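Local coordinates for SusD-like protein BACOVA_02651 (Bacteroides ovatus, PDB 5E75) that binds polysaccharide at the surface of the cell and probably captures xyloglucan before its transport into the periplasm for degradation, at residues Asn143-Leu148 and Asn505-Glu510; Gln291-Asp296 and Lys395-Ser400; Tyr364-Glu369 and Arg409-Glu414. All blocks are in the same frame, centred on the assembly; numbering follows the deposited sequence.

Contact 1 (Asn143-Leu148 and Asn505-Glu510); sequences NPVRPL and NPLLNE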
loop_
_atom_site.group_PDB
_atom_site.type_symbol
_atom_site.label_atom_id
_atom_site.label_comp_id
_atom_site.label_asym_id
_atom_site.label_seq_id
_atom_site.Cartn_x
_atom_site.Cartn_y
_atom_site.Cartn_z
ATOM N N ASN A 143 -20.224 15.242 20.417
ATOM C CA ASN A 143 -21.283 14.877 19.485
ATOM C C ASN A 143 -20.725 14.091 18.321
ATOM O O ASN A 143 -20.142 14.672 17.400
ATOM C CB ASN A 143 -22.036 16.089 18.964
ATOM C CG ASN A 143 -23.244 15.701 18.112
ATOM O OD1 ASN A 143 -23.647 14.523 18.044
ATOM N ND2 ASN A 143 -23.834 16.697 17.459
ATOM N N PRO A 144 -20.908 12.768 18.367
ATOM C CA PRO A 144 -20.380 11.913 17.307
ATOM C C PRO A 144 -21.196 12.007 16.028
ATOM O O PRO A 144 -20.732 11.519 15.001
ATOM C CB PRO A 144 -20.483 10.511 17.915
ATOM C CG PRO A 144 -21.593 10.595 18.864
ATOM C CD PRO A 144 -21.577 11.972 19.417
ATOM N N VAL A 145 -22.373 12.620 16.071
ATOM C CA VAL A 145 -23.188 12.773 14.861
ATOM C C VAL A 145 -22.739 14.022 14.107
ATOM O O VAL A 145 -23.228 15.124 14.344
ATOM C CB VAL A 145 -24.686 12.798 15.182
ATOM C CG1 VAL A 145 -25.508 12.920 13.895
ATOM C CG2 VAL A 145 -25.069 11.532 15.959
ATOM N N ARG A 146 -21.758 13.819 13.231
ATOM C CA ARG A 146 -21.073 14.891 12.519
ATOM C C ARG A 146 -21.083 14.608 11.021
ATOM O O ARG A 146 -21.006 13.450 10.620
ATOM C CB ARG A 146 -19.616 14.968 12.986
ATOM C CG ARG A 146 -19.441 15.210 14.478
ATOM C CD ARG A 146 -19.787 16.634 14.847
ATOM N NE ARG A 146 -19.597 16.886 16.278
ATOM C CZ ARG A 146 -19.394 18.088 16.809
ATOM N NH1 ARG A 146 -19.336 19.163 16.033
ATOM N NH2 ARG A 146 -19.240 18.216 18.122
ATOM N N PRO A 147 -21.141 15.665 10.193
ATOM C CA PRO A 147 -21.236 15.433 8.756
ATOM C C PRO A 147 -19.910 15.081 8.097
ATOM O O PRO A 147 -18.829 15.393 8.612
ATOM C CB PRO A 147 -21.719 16.783 8.225
ATOM C CG PRO A 147 -21.227 17.780 9.208
ATOM C CD PRO A 147 -21.282 17.097 10.530
ATOM N N LEU A 148 -20.023 14.416 6.958
ATOM C CA LEU A 148 -18.909 14.218 6.058
ATOM C C LEU A 148 -18.436 15.550 5.499
ATOM O O LEU A 148 -19.220 16.489 5.362
ATOM C CB LEU A 148 -19.365 13.347 4.897
ATOM C CG LEU A 148 -19.759 11.906 5.227
ATOM C CD1 LEU A 148 -20.622 11.332 4.107
ATOM C CD2 LEU A 148 -18.508 11.093 5.409
ATOM N N ASN A 505 -24.026 7.149 13.271
ATOM C CA ASN A 505 -23.965 8.496 12.694
ATOM C C ASN A 505 -24.709 8.550 11.360
ATOM O O ASN A 505 -24.109 8.342 10.299
ATOM C CB ASN A 505 -22.512 8.939 12.501
ATOM C CG ASN A 505 -22.407 10.322 11.902
ATOM O OD1 ASN A 505 -23.410 11.019 11.766
ATOM N ND2 ASN A 505 -21.189 10.734 11.556
ATOM N N PRO A 506 -26.013 8.829 11.396
ATOM C CA PRO A 506 -26.778 8.843 10.141
ATOM C C PRO A 506 -26.337 9.900 9.128
ATOM O O PRO A 506 -26.776 9.841 7.973
ATOM C CB PRO A 506 -28.223 9.106 10.593
ATOM C CG PRO A 506 -28.152 9.454 12.038
ATOM C CD PRO A 506 -26.881 8.920 12.583
ATOM N N LEU A 507 -25.484 10.842 9.523
ATOM C CA LEU A 507 -25.023 11.834 8.562
ATOM C C LEU A 507 -24.051 11.224 7.565
ATOM O O LEU A 507 -23.744 11.845 6.553
ATOM C CB LEU A 507 -24.402 13.048 9.256
ATOM C CG LEU A 507 -25.372 13.882 10.104
ATOM C CD1 LEU A 507 -24.663 15.051 10.760
ATOM C CD2 LEU A 507 -26.536 14.392 9.284
ATOM N N LEU A 508 -23.580 10.007 7.828
ATOM C CA LEU A 508 -22.777 9.294 6.841
ATOM C C LEU A 508 -23.603 8.984 5.584
ATOM O O LEU A 508 -23.037 8.732 4.523
ATOM C CB LEU A 508 -22.158 8.024 7.427
ATOM C CG LEU A 508 -21.103 8.245 8.517
ATOM C CD1 LEU A 508 -20.622 6.899 9.035
ATOM C CD2 LEU A 508 -19.912 9.095 8.054
ATOM N N ASN A 509 -24.928 9.049 5.695
ATOM C CA ASN A 509 -25.821 8.882 4.541
ATOM C C ASN A 509 -26.292 10.200 3.929
ATOM O O ASN A 509 -27.126 10.202 3.020
ATOM C CB ASN A 509 -27.059 8.070 4.942
ATOM C CG ASN A 509 -26.852 6.571 4.831
ATOM O OD1 ASN A 509 -26.021 6.095 4.063
ATOM N ND2 ASN A 509 -27.633 5.820 5.598
ATOM N N GLU A 510 -25.745 11.317 4.399
ATOM C CA GLU A 510 -26.158 12.638 3.940
ATOM C C GLU A 510 -25.021 13.301 3.187
ATOM O O GLU A 510 -23.873 12.869 3.275
ATOM C CB GLU A 510 -26.573 13.503 5.129
ATOM C CG GLU A 510 -27.760 12.932 5.915
ATOM C CD GLU A 510 -29.013 12.830 5.067
ATOM O OE1 GLU A 510 -29.214 13.706 4.202
ATOM O OE2 GLU A 510 -29.786 11.866 5.253
HETATM O O HOH W 1 -22.767 14.380 5.880
#
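Asn505 reaches across to the backbone of Arg146 from an Asx turn that leads into the 3-10 segment 506-509, joining two loops of this SusD-family fold. A chi1 of 180° puts CG opposite the backbone N and carries the amide to the other segment, where ND2 donates to Arg146 O at 2.9 Å. The bond is nearly linear (172°), and it uses a lone pair of the carbonyl while lying in the plane of the amide. The other end of the same amide, OD1, accepts from Leu507 N, which sits above its carbonyl plane; the two bonds together fix the rotation of the group. Val145 lays CG1 beside that oxygen, 3.5 Å from Asn505 OD1, and crosses Leu507 at about a right angle. Its own N is held by Asn143 OD1 in a second Asx turn. Leu507 sends CD1 over the Arg146-Pro147 peptide, 3.6 Å from Pro147 N, and runs side by side with the proline ring. Further along, Leu148 and Leu508 cross with CD2 against CD2 at 3.6 Å, Leu508 being backed by Val502 of helix 499-504. Beyond the segment, Leu148 also has a backbone bond with Val513. One water closes the far end, accepting from Leu148 N at 2.9 Å and lying 2.8 Å from Leu507 O, to which it can donate.

Contact 2 (Gln291-Asp296 and Lys395-Ser400); sequences QYELAD and KINKKS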
loop_
_atom_site.group_PDB
_atom_site.type_symbol
_atom_site.label_atom_id
_atom_site.label_comp_id
_atom_site.label_asym_id
_atom_site.label_seq_id
_atom_site.Cartn_x
_atom_site.Cartn_y
_atom_site.Cartn_z
ATOM N N GLN A 291 1.240 -9.363 -15.745
ATOM C CA GLN A 291 1.859 -8.038 -15.779
ATOM C C GLN A 291 3.380 -8.127 -15.789
ATOM O O GLN A 291 4.054 -7.238 -16.322
ATOM C CB GLN A 291 1.423 -7.161 -14.591
ATOM C CG GLN A 291 -0.072 -6.923 -14.494
ATOM C CD GLN A 291 -0.670 -6.429 -15.774
ATOM O OE1 GLN A 291 -1.503 -7.102 -16.393
ATOM N NE2 GLN A 291 -0.249 -5.268 -16.198
ATOM N N TYR A 292 3.944 -9.166 -15.185
ATOM C CA TYR A 292 5.394 -9.299 -15.182
ATOM C C TYR A 292 5.892 -9.643 -16.579
ATOM O O TYR A 292 5.511 -10.657 -17.164
ATOM C CB TYR A 292 5.857 -10.365 -14.185
ATOM C CG TYR A 292 5.404 -10.082 -12.769
ATOM C CD1 TYR A 292 6.085 -9.181 -11.958
ATOM C CD2 TYR A 292 4.271 -10.699 -12.259
ATOM C CE1 TYR A 292 5.645 -8.895 -10.663
ATOM C CE2 TYR A 292 3.820 -10.417 -10.970
ATOM C CZ TYR A 292 4.518 -9.528 -10.183
ATOM O OH TYR A 292 4.060 -9.252 -8.911
ATOM N N GLU A 293 6.765 -8.800 -17.100
ATOM C CA GLU A 293 7.430 -9.110 -18.360
ATOM C C GLU A 293 8.270 -10.361 -18.171
ATOM O O GLU A 293 8.680 -10.690 -17.065
ATOM C CB GLU A 293 8.269 -7.910 -18.794
ATOM C CG GLU A 293 7.374 -6.701 -19.113
ATOM C CD GLU A 293 8.118 -5.408 -19.378
ATOM O OE1 GLU A 293 9.278 -5.458 -19.811
ATOM O OE2 GLU A 293 7.525 -4.328 -19.141
ATOM N N LEU A 294 8.504 -11.085 -19.256
ATOM C CA LEU A 294 9.213 -12.357 -19.191
ATOM C C LEU A 294 10.553 -12.237 -18.471
ATOM O O LEU A 294 10.902 -13.112 -17.673
ATOM C CB LEU A 294 9.413 -12.922 -20.593
ATOM C CG LEU A 294 10.098 -14.286 -20.702
ATOM C CD1 LEU A 294 9.411 -15.349 -19.863
ATOM C CD2 LEU A 294 10.102 -14.674 -22.172
ATOM N N ALA A 295 11.263 -11.138 -18.709
ATOM C CA ALA A 295 12.559 -10.910 -18.105
ATOM C C ALA A 295 12.471 -10.501 -16.637
ATOM O O ALA A 295 13.479 -10.542 -15.945
ATOM C CB ALA A 295 13.318 -9.854 -18.887
ATOM N N ASP A 296 11.276 -10.137 -16.166
ATOM C CA ASP A 296 11.091 -9.541 -14.818
ATOM C C ASP A 296 10.893 -10.613 -13.750
ATOM O O ASP A 296 9.977 -10.530 -12.926
ATOM C CB ASP A 296 9.895 -8.582 -14.867
ATOM C CG ASP A 296 9.826 -7.596 -13.707
ATOM O OD1 ASP A 296 10.764 -7.493 -12.923
ATOM O OD2 ASP A 296 8.788 -6.915 -13.638
ATOM N N LYS A 395 16.519 -5.206 -13.251
ATOM C CA LYS A 395 17.387 -5.859 -14.242
ATOM C C LYS A 395 16.647 -6.173 -15.550
ATOM O O LYS A 395 16.913 -7.181 -16.206
ATOM C CB LYS A 395 18.078 -7.096 -13.658
ATOM C CG LYS A 395 18.686 -6.925 -12.256
ATOM C CD LYS A 395 19.789 -5.887 -12.175
ATOM C CE LYS A 395 20.430 -5.813 -10.764
ATOM N NZ LYS A 395 19.833 -4.786 -9.808
ATOM N N ILE A 396 15.728 -5.296 -15.938
ATOM C CA ILE A 396 15.072 -5.381 -17.229
ATOM C C ILE A 396 15.344 -4.128 -18.071
ATOM O O ILE A 396 15.897 -3.130 -17.589
ATOM C CB ILE A 396 13.550 -5.670 -17.096
ATOM C CG1 ILE A 396 12.798 -4.504 -16.435
ATOM C CG2 ILE A 396 13.346 -6.983 -16.328
ATOM C CD1 ILE A 396 11.304 -4.732 -16.380
ATOM N N ASN A 397 14.977 -4.192 -19.339
ATOM C CA ASN A 397 15.330 -3.137 -20.271
ATOM C C ASN A 397 14.713 -1.794 -19.925
ATOM O O ASN A 397 13.578 -1.710 -19.457
ATOM C CB ASN A 397 14.921 -3.527 -21.697
ATOM C CG ASN A 397 13.412 -3.624 -21.866
ATOM O OD1 ASN A 397 12.806 -4.641 -21.542
ATOM N ND2 ASN A 397 12.802 -2.565 -22.383
ATOM N N LYS A 398 15.475 -0.739 -20.169
ATOM C CA LYS A 398 14.956 0.612 -20.068
ATOM C C LYS A 398 14.057 0.909 -21.263
ATOM O O LYS A 398 14.174 0.278 -22.326
ATOM C CB LYS A 398 16.101 1.619 -19.993
ATOM C CG LYS A 398 16.973 1.448 -18.780
ATOM C CD LYS A 398 18.103 2.458 -18.759
ATOM C CE LYS A 398 18.983 2.282 -17.547
ATOM N NZ LYS A 398 20.198 3.135 -17.655
ATOM N N LYS A 399 13.150 1.857 -21.085
ATOM C CA LYS A 399 12.256 2.297 -22.146
ATOM C C LYS A 399 12.677 3.678 -22.651
ATOM O O LYS A 399 13.017 4.559 -21.868
ATOM C CB LYS A 399 10.816 2.316 -21.636
ATOM C CG LYS A 399 10.277 0.921 -21.342
ATOM C CD LYS A 399 8.827 0.955 -20.890
ATOM C CE LYS A 399 8.226 -0.427 -20.817
ATOM N NZ LYS A 399 8.049 -1.023 -22.156
ATOM N N SER A 400 12.658 3.861 -23.974
ATOM C CA SER A 400 13.048 5.134 -24.578
ATOM C C SER A 400 11.907 6.137 -24.554
ATOM O O SER A 400 12.119 7.329 -24.754
ATOM C CB SER A 400 13.515 4.923 -26.024
ATOM O OG SER A 400 12.512 4.267 -26.759
HETATM O O HOH W 2 11.563 -7.079 -20.252
HETATM O O HOH W 3 6.387 -3.368 -21.292
HETATM O O HOH W 4 9.901 -4.724 -22.583
#
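The carboxylate of Glu293 and the amide of Asn397 meet across water at their oxygen ends, the side chains crossing at about a right angle with planes 36° apart, where a type I beta turn, Glu293 to Asp296, meets the loop that follows the Schellman motif at the end of helix 382-393. Two acceptors, Glu293 OE1 and Asn397 OD1, stand 4.0 Å apart, and two waters mediate between them, each donating to both oxygens. At its other end the amide is held within its own loop: ND2 donates to Lys398 O, which lies tilted from the amide plane, while the donor stands well above the plane of that carbonyl. The carboxylate's second oxygen, OE2, has a salt bridge to Arg391 of helix 382-393 and also accepts from a third water, 2.6 Å away. That water accepts a hydrogen bond from Lys399 NZ at 3.0 Å and so bridges opposite charges whose atoms, Glu293 OE2 and Lys399 NZ, are 4.5 Å apart, too far for a direct ion pair.

Beside these polar groups, Ile396 supplies the apolar part of the contact. Its CG1 lies between backbone N and carbonyl carbon (chi1 66°), while CG2 points at the turn. The long branch carries CD1 to the carboxylates, near Glu293 OE1 and Asp296 CG. Asp296, at the N-cap position of helix 297-303, directs its own carboxylate to a salt bridge with Arg299. The methyl CG2 of Ile396 settles 3.8 Å from Ala295 CB and 3.6 Å from Ala295 O.

Contact 3 (Tyr364-Glu369 and Arg409-Glu414); sequences YLTYAE and RERRVE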
loop_
_atom_site.group_PDB
_atom_site.type_symbol
_atom_site.label_atom_id
_atom_site.label_comp_id
_atom_site.label_asym_id
_atom_site.label_seq_id
_atom_site.Cartn_x
_atom_site.Cartn_y
_atom_site.Cartn_z
ATOM N N TYR A 364 10.082 7.794 -7.438
ATOM C CA TYR A 364 10.630 7.761 -8.804
ATOM C C TYR A 364 9.512 7.661 -9.830
ATOM O O TYR A 364 9.484 8.399 -10.821
ATOM C CB TYR A 364 11.594 6.574 -8.991
ATOM C CG TYR A 364 12.986 6.724 -8.375
ATOM C CD1 TYR A 364 13.261 7.691 -7.421
ATOM C CD2 TYR A 364 14.033 5.890 -8.767
ATOM C CE1 TYR A 364 14.539 7.820 -6.881
ATOM C CE2 TYR A 364 15.288 6.017 -8.227
ATOM C CZ TYR A 364 15.544 6.976 -7.286
ATOM O OH TYR A 364 16.835 7.069 -6.810
ATOM N N LEU A 365 8.594 6.726 -9.623
ATOM C CA LEU A 365 7.519 6.528 -10.580
ATOM C C LEU A 365 6.515 7.680 -10.573
ATOM O O LEU A 365 5.971 8.041 -11.614
ATOM C CB LEU A 365 6.805 5.179 -10.348
ATOM C CG LEU A 365 7.669 3.943 -10.577
ATOM C CD1 LEU A 365 6.912 2.690 -10.203
ATOM C CD2 LEU A 365 8.132 3.839 -11.990
ATOM N N THR A 366 6.280 8.262 -9.399
ATOM C CA THR A 366 5.419 9.450 -9.285
ATOM C C THR A 366 5.999 10.631 -10.052
ATOM O O THR A 366 5.284 11.337 -10.765
ATOM C CB THR A 366 5.200 9.820 -7.794
ATOM O OG1 THR A 366 4.454 8.770 -7.171
ATOM C CG2 THR A 366 4.421 11.123 -7.598
ATOM N N TYR A 367 7.301 10.833 -9.936
ATOM C CA TYR A 367 7.957 11.893 -10.684
ATOM C C TYR A 367 7.772 11.667 -12.194
ATOM O O TYR A 367 7.411 12.591 -12.932
ATOM C CB TYR A 367 9.443 11.932 -10.313
ATOM C CG TYR A 367 10.256 13.059 -10.927
ATOM C CD1 TYR A 367 9.665 14.244 -11.338
ATOM C CD2 TYR A 367 11.624 12.925 -11.070
ATOM C CE1 TYR A 367 10.420 15.269 -11.898
ATOM C CE2 TYR A 367 12.386 13.942 -11.631
ATOM C CZ TYR A 367 11.775 15.108 -12.039
ATOM O OH TYR A 367 12.539 16.112 -12.600
ATOM N N ALA A 368 7.986 10.435 -12.655
ATOM C CA ALA A 368 7.812 10.128 -14.065
ATOM C C ALA A 368 6.402 10.452 -14.542
ATOM O O ALA A 368 6.205 11.046 -15.608
ATOM C CB ALA A 368 8.139 8.656 -14.346
ATOM N N GLU A 369 5.400 10.063 -13.761
ATOM C CA GLU A 369 4.013 10.274 -14.151
ATOM C C GLU A 369 3.686 11.767 -14.170
ATOM O O GLU A 369 2.936 12.251 -15.030
ATOM C CB GLU A 369 3.059 9.497 -13.219
ATOM C CG GLU A 369 1.606 9.520 -13.634
ATOM C CD GLU A 369 0.701 8.625 -12.785
ATOM O OE1 GLU A 369 1.216 7.800 -12.010
ATOM O OE2 GLU A 369 -0.533 8.732 -12.938
ATOM N N ARG A 409 1.438 -0.376 -15.592
ATOM C CA ARG A 409 2.004 -1.708 -15.509
ATOM C C ARG A 409 3.190 -1.718 -14.571
ATOM O O ARG A 409 3.331 -2.625 -13.765
ATOM C CB ARG A 409 2.428 -2.197 -16.903
ATOM C CG ARG A 409 2.862 -3.656 -16.957
ATOM C CD ARG A 409 3.182 -4.075 -18.378
ATOM N NE ARG A 409 3.359 -5.513 -18.446
ATOM C CZ ARG A 409 3.474 -6.226 -19.559
ATOM N NH1 ARG A 409 3.445 -5.639 -20.739
ATOM N NH2 ARG A 409 3.605 -7.537 -19.475
ATOM N N GLU A 410 4.036 -0.703 -14.678
ATOM C CA GLU A 410 5.251 -0.634 -13.889
ATOM C C GLU A 410 4.925 -0.531 -12.405
ATOM O O GLU A 410 5.561 -1.189 -11.576
ATOM C CB GLU A 410 6.152 0.533 -14.322
ATOM C CG GLU A 410 7.615 0.346 -13.900
ATOM C CD GLU A 410 8.272 -0.850 -14.561
ATOM O OE1 GLU A 410 7.841 -1.235 -15.681
ATOM O OE2 GLU A 410 9.223 -1.399 -13.969
ATOM N N ARG A 411 3.925 0.282 -12.056
ATOM C CA ARG A 411 3.539 0.391 -10.660
ATOM C C ARG A 411 2.966 -0.925 -10.140
ATOM O O ARG A 411 3.287 -1.340 -9.023
ATOM C CB ARG A 411 2.556 1.543 -10.449
ATOM C CG ARG A 411 3.196 2.909 -10.597
ATOM C CD ARG A 411 2.224 4.028 -10.251
ATOM N NE ARG A 411 1.956 4.053 -8.825
ATOM C CZ ARG A 411 2.683 4.699 -7.919
ATOM N NH1 ARG A 411 3.684 5.490 -8.257
ATOM N NH2 ARG A 411 2.365 4.609 -6.631
ATOM N N ARG A 412 2.121 -1.593 -10.912
ATOM C CA ARG A 412 1.561 -2.859 -10.451
ATOM C C ARG A 412 2.655 -3.853 -10.095
ATOM O O ARG A 412 2.584 -4.496 -9.035
ATOM C CB ARG A 412 0.597 -3.457 -11.485
ATOM C CG ARG A 412 -0.715 -2.703 -11.609
ATOM C CD ARG A 412 -1.731 -3.394 -12.504
ATOM N NE ARG A 412 -2.180 -4.649 -11.901
ATOM C CZ ARG A 412 -2.872 -5.600 -12.530
ATOM N NH1 ARG A 412 -3.223 -5.479 -13.811
ATOM N NH2 ARG A 412 -3.192 -6.708 -11.873
ATOM N N VAL A 413 3.662 -4.003 -10.966
ATOM C CA VAL A 413 4.712 -4.972 -10.725
ATOM C C VAL A 413 5.718 -4.515 -9.665
ATOM O O VAL A 413 6.263 -5.342 -8.947
ATOM C CB VAL A 413 5.463 -5.433 -12.024
ATOM C CG1 VAL A 413 4.528 -6.115 -13.011
ATOM C CG2 VAL A 413 6.151 -4.313 -12.712
ATOM N N GLU A 414 5.954 -3.223 -9.541
ATOM C CA GLU A 414 6.845 -2.743 -8.495
ATOM C C GLU A 414 6.218 -2.937 -7.119
ATOM O O GLU A 414 6.931 -3.268 -6.162
ATOM C CB GLU A 414 7.201 -1.278 -8.735
ATOM C CG GLU A 414 8.204 -0.702 -7.739
ATOM C CD GLU A 414 9.567 -1.343 -7.769
ATOM O OE1 GLU A 414 9.946 -1.961 -8.797
ATOM O OE2 GLU A 414 10.294 -1.207 -6.757
HETATM O O HOH W 5 3.497 6.935 -10.817
#
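The side chains of Leu365 and Arg411 run alongside each other, pointing opposite ways, between two antiparallel helical segments whose axes come within 11.1 Å at 172°. Apolar contact is made chiefly by Leu365, whose two methyls divide the work: CD1 lies 3.7 Å from Arg411 CG, and CD2 lies 4.0 Å from Glu410 CG. Leu365 CD1 also nears Glu414 CB, so the leucine rests on the aliphatic parts of three charged residues.

Polar contact passes through water. Arg411 bends at chi3 (70°), bringing its guanidinium back beside the first turn of the facing segment, with NH1 3.8 Å from Leu365 CB. A water accepts from Arg411 NH1 at 2.9 Å, donates to Glu369 OE1 at 2.7 Å and donates weakly to Leu365 O. It thus links two opposite charges whose atoms do not touch.

Charge pairing satisfies the buried ends from outside the segments: Arg411 NH2 has salt bridges to Asp424 and Asp362, Glu369 OE2 pairs with Arg203, and Glu410 and Glu414 share Arg299.

In the helical SusD-family fold, Phe387 of helix 382-393 packs on Leu365 and Ala368. Helix 205-221 meets helix 360-372 through Tyr364 and Tyr367, and helix 286-291 meets helix 404-415 through Arg412 and Val413.

How the contacts relate
From the N terminus, the chain first reaches 143-148, and contact 1 closes its loop only at 505-510, joining the loop after helix 137-142 to the loop after helix 499-504. Contacts 2 and 3 both nest inside this long loop, within the SusD family region. Their segments alternate, 291-296, 364-369, 395-400 and 409-414, so these two loops cross; contact 3 pairs helices 360-372 and 404-415. They also touch: Gln291 O accepts a probable hydrogen bond from Arg409 NE, and Tyr292 packs on Val413, joining the loop after helix 286-291 to helix 404-415. Contact 1 lies far off, its centre 48 Å from that of contact 2 and on the opposite side of the chain's centre.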